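Local structure of acyl-CoA dehydrogenase (Bacillus anthracis, 3OWA) at residues 97-102 with 272-277; 333-338 with 354-359. The protein probably oxidises an acyl-CoA thioester to the 2-enoyl-CoA, with bound FAD taking up the electrons. All coordinates share one frame; numbering follows the deposited sequence. Where two conformers were deposited one is given.

Interaction 1 joins the N-terminal and C-terminal helical domains. Interaction 2 lies wholly within the C-terminal one. Their centres are about 17 Å apart. Their nearest atoms are about 7 Å apart, so they do not touch. Helix 305-336 relates them: it covers one side of interaction 1, and it carries residues 333-336 of interaction 2. A second tie is the hydrogen bond from Lys95 N, on helix 95-105 of interaction 1, to Glu333 OE1. The same helix 305-336 holds Ile307, and helix 358-383 holds Gln381 and Ile382. These three residues line an FAD pocket, at the helix ends away from interaction 2.

Interaction 1: 97-102 with 272-277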
loop_
_atom_site.group_PDB
_atom_site.type_symbol
_atom_site.label_atom_id
_atom_site.label_comp_id
_atom_site.label_asym_id
_atom_site.label_seq_id
_atom_site.Cartn_x
_atom_site.Cartn_y
_atom_site.Cartn_z
ATOM N N SER A 97 -11.553 -14.013 25.544
ATOM C CA SER A 97 -12.547 -14.733 24.772
ATOM C C SER A 97 -13.185 -13.874 23.679
ATOM O O SER A 97 -13.270 -14.286 22.534
ATOM C CB SER A 97 -13.637 -15.293 25.710
ATOM O OG SER A 97 -13.080 -16.239 26.603
ATOM N N SER A 98 -13.640 -12.680 24.015
ATOM C CA SER A 98 -14.248 -11.849 22.964
ATOM C C SER A 98 -13.223 -11.273 21.959
ATOM O O SER A 98 -13.587 -10.950 20.830
ATOM C CB SER A 98 -15.170 -10.779 23.561
ATOM O OG SER A 98 -14.459 -9.870 24.360
ATOM N N ALA A 99 -11.944 -11.204 22.333
ATOM C CA ALA A 99 -10.889 -10.868 21.368
ATOM C C ALA A 99 -10.723 -12.035 20.399
ATOM O O ALA A 99 -10.615 -11.846 19.205
ATOM C CB ALA A 99 -9.555 -10.538 22.066
ATOM N N LEU A 100 -10.707 -13.247 20.922
ATOM C CA LEU A 100 -10.555 -14.420 20.082
ATOM C C LEU A 100 -11.736 -14.569 19.132
ATOM O O LEU A 100 -11.557 -14.999 17.984
ATOM C CB LEU A 100 -10.395 -15.663 20.948
ATOM C CG LEU A 100 -8.950 -15.877 21.400
ATOM C CD1 LEU A 100 -8.829 -16.960 22.505
ATOM C CD2 LEU A 100 -8.077 -16.233 20.197
ATOM N N ILE A 101 -12.939 -14.208 19.597
ATOM C CA ILE A 101 -14.081 -14.248 18.711
ATOM C C ILE A 101 -13.890 -13.268 17.521
ATOM O O ILE A 101 -14.096 -13.636 16.350
ATOM C CB ILE A 101 -15.418 -13.977 19.454
ATOM C CG1 ILE A 101 -15.788 -15.164 20.372
ATOM C CG2 ILE A 101 -16.559 -13.715 18.440
ATOM C CD1 ILE A 101 -16.785 -14.774 21.507
ATOM N N ALA A 102 -13.431 -12.050 17.807
ATOM C CA ALA A 102 -13.160 -11.077 16.726
ATOM C C ALA A 102 -12.046 -11.531 15.781
ATOM O O ALA A 102 -12.144 -11.367 14.552
ATOM C CB ALA A 102 -12.849 -9.687 17.295
ATOM N N LEU A 272 -10.374 -3.623 16.494
ATOM C CA LEU A 272 -9.915 -3.581 15.116
ATOM C C LEU A 272 -8.493 -4.148 15.002
ATOM O O LEU A 272 -8.202 -4.896 14.070
ATOM C CB LEU A 272 -10.002 -2.160 14.539
ATOM C CG LEU A 272 -9.806 -2.046 13.018
ATOM C CD1 LEU A 272 -10.780 -2.958 12.266
ATOM C CD2 LEU A 272 -9.973 -0.597 12.574
ATOM N N GLY A 273 -7.628 -3.808 15.957
ATOM C CA GLY A 273 -6.295 -4.414 16.043
ATOM C C GLY A 273 -6.353 -5.931 16.038
ATOM O O GLY A 273 -5.674 -6.597 15.251
ATOM N N VAL A 274 -7.178 -6.501 16.907
ATOM C CA VAL A 274 -7.329 -7.955 16.947
ATOM C C VAL A 274 -7.804 -8.459 15.573
ATOM O O VAL A 274 -7.316 -9.450 15.054
ATOM C CB VAL A 274 -8.379 -8.354 18.047
ATOM C CG1 VAL A 274 -8.644 -9.847 18.041
ATOM C CG2 VAL A 274 -7.898 -7.970 19.434
ATOM N N GLY A 275 -8.807 -7.796 14.996
ATOM C CA GLY A 275 -9.328 -8.194 13.685
ATOM C C GLY A 275 -8.240 -8.192 12.605
ATOM O O GLY A 275 -8.133 -9.143 11.806
ATOM N N THR A 276 -7.428 -7.134 12.546
ATOM C CA THR A 276 -6.426 -7.057 11.478
ATOM C C THR A 276 -5.385 -8.169 11.674
ATOM O O THR A 276 -4.787 -8.657 10.718
ATOM C CB THR A 276 -5.735 -5.691 11.443
ATOM O OG1 THR A 276 -5.141 -5.454 12.725
ATOM C CG2 THR A 276 -6.775 -4.557 11.114
ATOM N N VAL A 277 -5.203 -8.589 12.920
ATOM C CA VAL A 277 -4.227 -9.623 13.207
ATOM C C VAL A 277 -4.725 -10.947 12.662
ATOM O O VAL A 277 -3.924 -11.738 12.112
ATOM C CB VAL A 277 -3.901 -9.725 14.736
ATOM C CG1 VAL A 277 -3.360 -11.093 15.082
ATOM C CG2 VAL A 277 -2.854 -8.672 15.128
#
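Val274 packs against Ala99 and Ala102 where helix 95-105 crosses helix 257-293. In the acyl-CoA dehydrogenase fold this joins the N-terminal helical domain to the C-terminal helical bundle. The short axes approach to 8.8 Å and cross at -47°. No hydrogen bond spans the gap. The contact is made by small residues.

The tight part is at Ala99. The side chain of Val274 is aimed at the other helix, and its two methyls share the work. CG1 is anti to the backbone N (chi1 175°). This carries Val274 CG1 to 3.0 Å from Ala99 O. That length is doubtful, being shorter than a normal contact between a methyl and a carbonyl oxygen. Val274 CG2 lies beside the backbone N and meets Ala99 CB at 4.0 Å. The tightness rests on cover: both Ala99 and Val274 are buried, and helix 305-336 closes this side, with Tyr326 against Ala99 and Val325 against Val274.

The loose part is one turn further on. Ala102 CB stands 4.3 Å from Val274 CG1. Ala102 O faces the CA of Gly275, also at 4.3 Å. With only backbone at Gly275 the helices come nearer here, CA to CA 5.7 Å for Ala102 and Gly275, but few side-chain atoms meet. Ala102 and Gly275 are both partly exposed.

Behind this surface, Thr276 turns its hydroxyl back on its own helix. Thr276 OG1 donates to Gly273 O over 2.8 Å. The donor is tilted 28° from the carbonyl plane. Val277 N bonds to the same oxygen, from the same face of that plane.

Interaction 2: 333-338 with 354-359; sequences ESRMST and IAEYAI
Arg335 reaches across to Glu356 and Tyr357 and carries nearly all of this contact. Along 333-338, Ser334 is the first to join in, through a water. The water lies 2.5 Å from Ser334 OG and donates to Tyr357 OH over 2.6 Å. Tyr357 OH is also hydrogen-bonded to Val12 O, so two partners grip the phenol oxygen.

Arg335 follows. Its CB sits at the edge of the Tyr357 ring, and its chain bends at chi2 (73°) before running on extended. This brings Arg335 CD to 3.4 Å from Tyr357 OH and lays one face of the guanidinium by that oxygen. The guanidinium and ring planes are 65° apart, and NH1 makes no hydrogen bond to the hydroxyl. Arg335 NH2 pairs with Glu356 OE2 at 3.4 Å. This salt bridge rests on charge alone, because the oxygen lies well out of the guanidinium plane. Glu356 OE2 is instead hydrogen-bonded to Gly14 N. Glu356 CG lies 3.5 Å above the centre of the Tyr357 ring. The Tyr357 hydroxyl and the Glu356 carboxylate carbon lie on the same side of the guanidinium plane.

Met336, a selenomethionine, turns to Val350 on helix 348-355. The second segment spans the joint between helix 348-355 and helix 358-383. A type I turn from Ala355 to Ala358 leads into helix 358-383, with Tyr357 at its N-cap position. The contact thus ties helix 305-336 to the link between helices 348-355 and 358-383. Helix 257-293 packs against Ile354, Ala355 and Ala358, and helix 411-427 against Ile359.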
loop_
_atom_site.group_PDB
_atom_site.type_symbol
_atom_site.label_atom_id
_atom_site.label_comp_id
_atom_site.label_asym_id
_atom_site.label_seq_id
_atom_site.Cartn_x
_atom_site.Cartn_y
_atom_site.Cartn_z
ATOM N N GLU A 333 -7.738 -7.183 30.898
ATOM C CA GLU A 333 -8.172 -8.313 31.744
ATOM C C GLU A 333 -7.621 -8.259 33.169
ATOM O O GLU A 333 -8.313 -8.632 34.118
ATOM C CB GLU A 333 -7.793 -9.669 31.135
ATOM C CG GLU A 333 -8.943 -10.467 30.540
ATOM C CD GLU A 333 -10.106 -10.693 31.500
ATOM O OE1 GLU A 333 -11.209 -10.209 31.174
ATOM O OE2 GLU A 333 -9.938 -11.347 32.565
ATOM N N SER A 334 -6.378 -7.815 33.327
ATOM C CA SER A 334 -5.809 -7.791 34.664
ATOM C C SER A 334 -6.283 -6.566 35.458
ATOM O O SER A 334 -6.205 -6.546 36.683
ATOM C CB SER A 334 -4.287 -7.933 34.644
ATOM O OG SER A 334 -3.679 -6.733 34.247
ATOM N N ARG A 335 -6.788 -5.557 34.760
ATOM C CA ARG A 335 -7.398 -4.421 35.428
ATOM C C ARG A 335 -8.825 -4.793 35.853
ATOM O O ARG A 335 -9.307 -4.355 36.910
ATOM C CB ARG A 335 -7.401 -3.210 34.504
ATOM C CG ARG A 335 -7.233 -1.894 35.207
ATOM C CD ARG A 335 -5.808 -1.714 35.685
ATOM N NE ARG A 335 -5.463 -0.306 35.892
ATOM C CZ ARG A 335 -4.265 0.126 36.292
ATOM N NH1 ARG A 335 -3.285 -0.735 36.543
ATOM N NH2 ARG A 335 -4.041 1.428 36.454
HETATM N N MSE A 336 -9.477 -5.604 35.013
HETATM C CA MSE A 336 -10.789 -6.196 35.270
HETATM C C MSE A 336 -10.797 -7.106 36.505
HETATM O O MSE A 336 -11.809 -7.178 37.214
HETATM C CB MSE A 336 -11.250 -7.032 34.071
HETATM C CG MSE A 336 -11.639 -6.243 32.820
HETATM SE SE MSE A 336 -13.251 -5.249 33.049
HETATM C CE MSE A 336 -14.480 -6.749 33.153
ATOM N N SER A 337 -9.684 -7.809 36.737
ATOM C CA SER A 337 -9.506 -8.709 37.890
ATOM C C SER A 337 -9.789 -8.050 39.232
ATOM O O SER A 337 -10.254 -8.711 40.161
ATOM C CB SER A 337 -8.081 -9.276 37.916
ATOM O OG SER A 337 -7.937 -10.346 37.000
ATOM N N THR A 338 -9.499 -6.755 39.328
ATOM C CA THR A 338 -9.684 -5.980 40.560
ATOM C C THR A 338 -11.157 -5.794 40.914
ATOM O O THR A 338 -11.516 -5.639 42.084
ATOM C CB THR A 338 -9.040 -4.600 40.403
ATOM O OG1 THR A 338 -7.682 -4.778 40.000
ATOM C CG2 THR A 338 -9.072 -3.814 41.711
ATOM N N ILE A 354 -10.275 -0.115 30.581
ATOM C CA ILE A 354 -9.644 -0.045 29.264
ATOM C C ILE A 354 -9.155 1.347 28.930
ATOM O O ILE A 354 -8.118 1.465 28.324
ATOM C CB ILE A 354 -10.538 -0.603 28.132
ATOM C CG1 ILE A 354 -9.767 -0.652 26.806
ATOM C CG2 ILE A 354 -11.837 0.177 28.033
ATOM C CD1 ILE A 354 -8.538 -1.638 26.813
ATOM N N ALA A 355 -9.896 2.386 29.327
ATOM C CA ALA A 355 -9.480 3.768 29.075
ATOM C C ALA A 355 -8.064 4.004 29.634
ATOM O O ALA A 355 -7.302 4.774 29.053
ATOM C CB ALA A 355 -10.486 4.779 29.650
ATOM N N GLU A 356 -7.708 3.290 30.705
ATOM C CA GLU A 356 -6.352 3.337 31.301
ATOM C C GLU A 356 -5.304 3.075 30.219
ATOM O O GLU A 356 -4.217 3.687 30.210
ATOM C CB GLU A 356 -6.231 2.289 32.418
ATOM C CG GLU A 356 -4.831 2.045 32.936
ATOM C CD GLU A 356 -4.265 3.252 33.688
ATOM O OE1 GLU A 356 -5.055 4.089 34.173
ATOM O OE2 GLU A 356 -3.027 3.375 33.795
ATOM N N TYR A 357 -5.664 2.201 29.273
ATOM C CA TYR A 357 -4.746 1.801 28.221
ATOM C C TYR A 357 -5.064 2.404 26.856
ATOM O O TYR A 357 -4.830 1.766 25.828
ATOM C CB TYR A 357 -4.667 0.286 28.166
ATOM C CG TYR A 357 -4.329 -0.274 29.522
ATOM C CD1 TYR A 357 -5.278 -0.947 30.268
ATOM C CD2 TYR A 357 -3.062 -0.088 30.068
ATOM C CE1 TYR A 357 -4.983 -1.435 31.526
ATOM C CE2 TYR A 357 -2.745 -0.578 31.303
ATOM C CZ TYR A 357 -3.708 -1.241 32.039
ATOM O OH TYR A 357 -3.389 -1.728 33.282
ATOM N N ALA A 358 -5.572 3.638 26.845
ATOM C CA ALA A 358 -5.891 4.329 25.579
ATOM C C ALA A 358 -4.686 4.396 24.656
ATOM O O ALA A 358 -4.850 4.274 23.448
ATOM C CB ALA A 358 -6.479 5.727 25.812
ATOM N N ILE A 359 -3.480 4.580 25.212
ATOM C CA ILE A 359 -2.275 4.651 24.385
ATOM C C ILE A 359 -2.025 3.347 23.635
ATOM O O ILE A 359 -1.885 3.341 22.421
ATOM C CB ILE A 359 -1.023 5.073 25.165
ATOM C CG1 ILE A 359 -1.136 6.540 25.576
ATOM C CG2 ILE A 359 0.223 4.854 24.311
ATOM C CD1 ILE A 359 -0.104 6.971 26.653
HETATM O O HOH W 1 -3.389 -4.212 34.178
#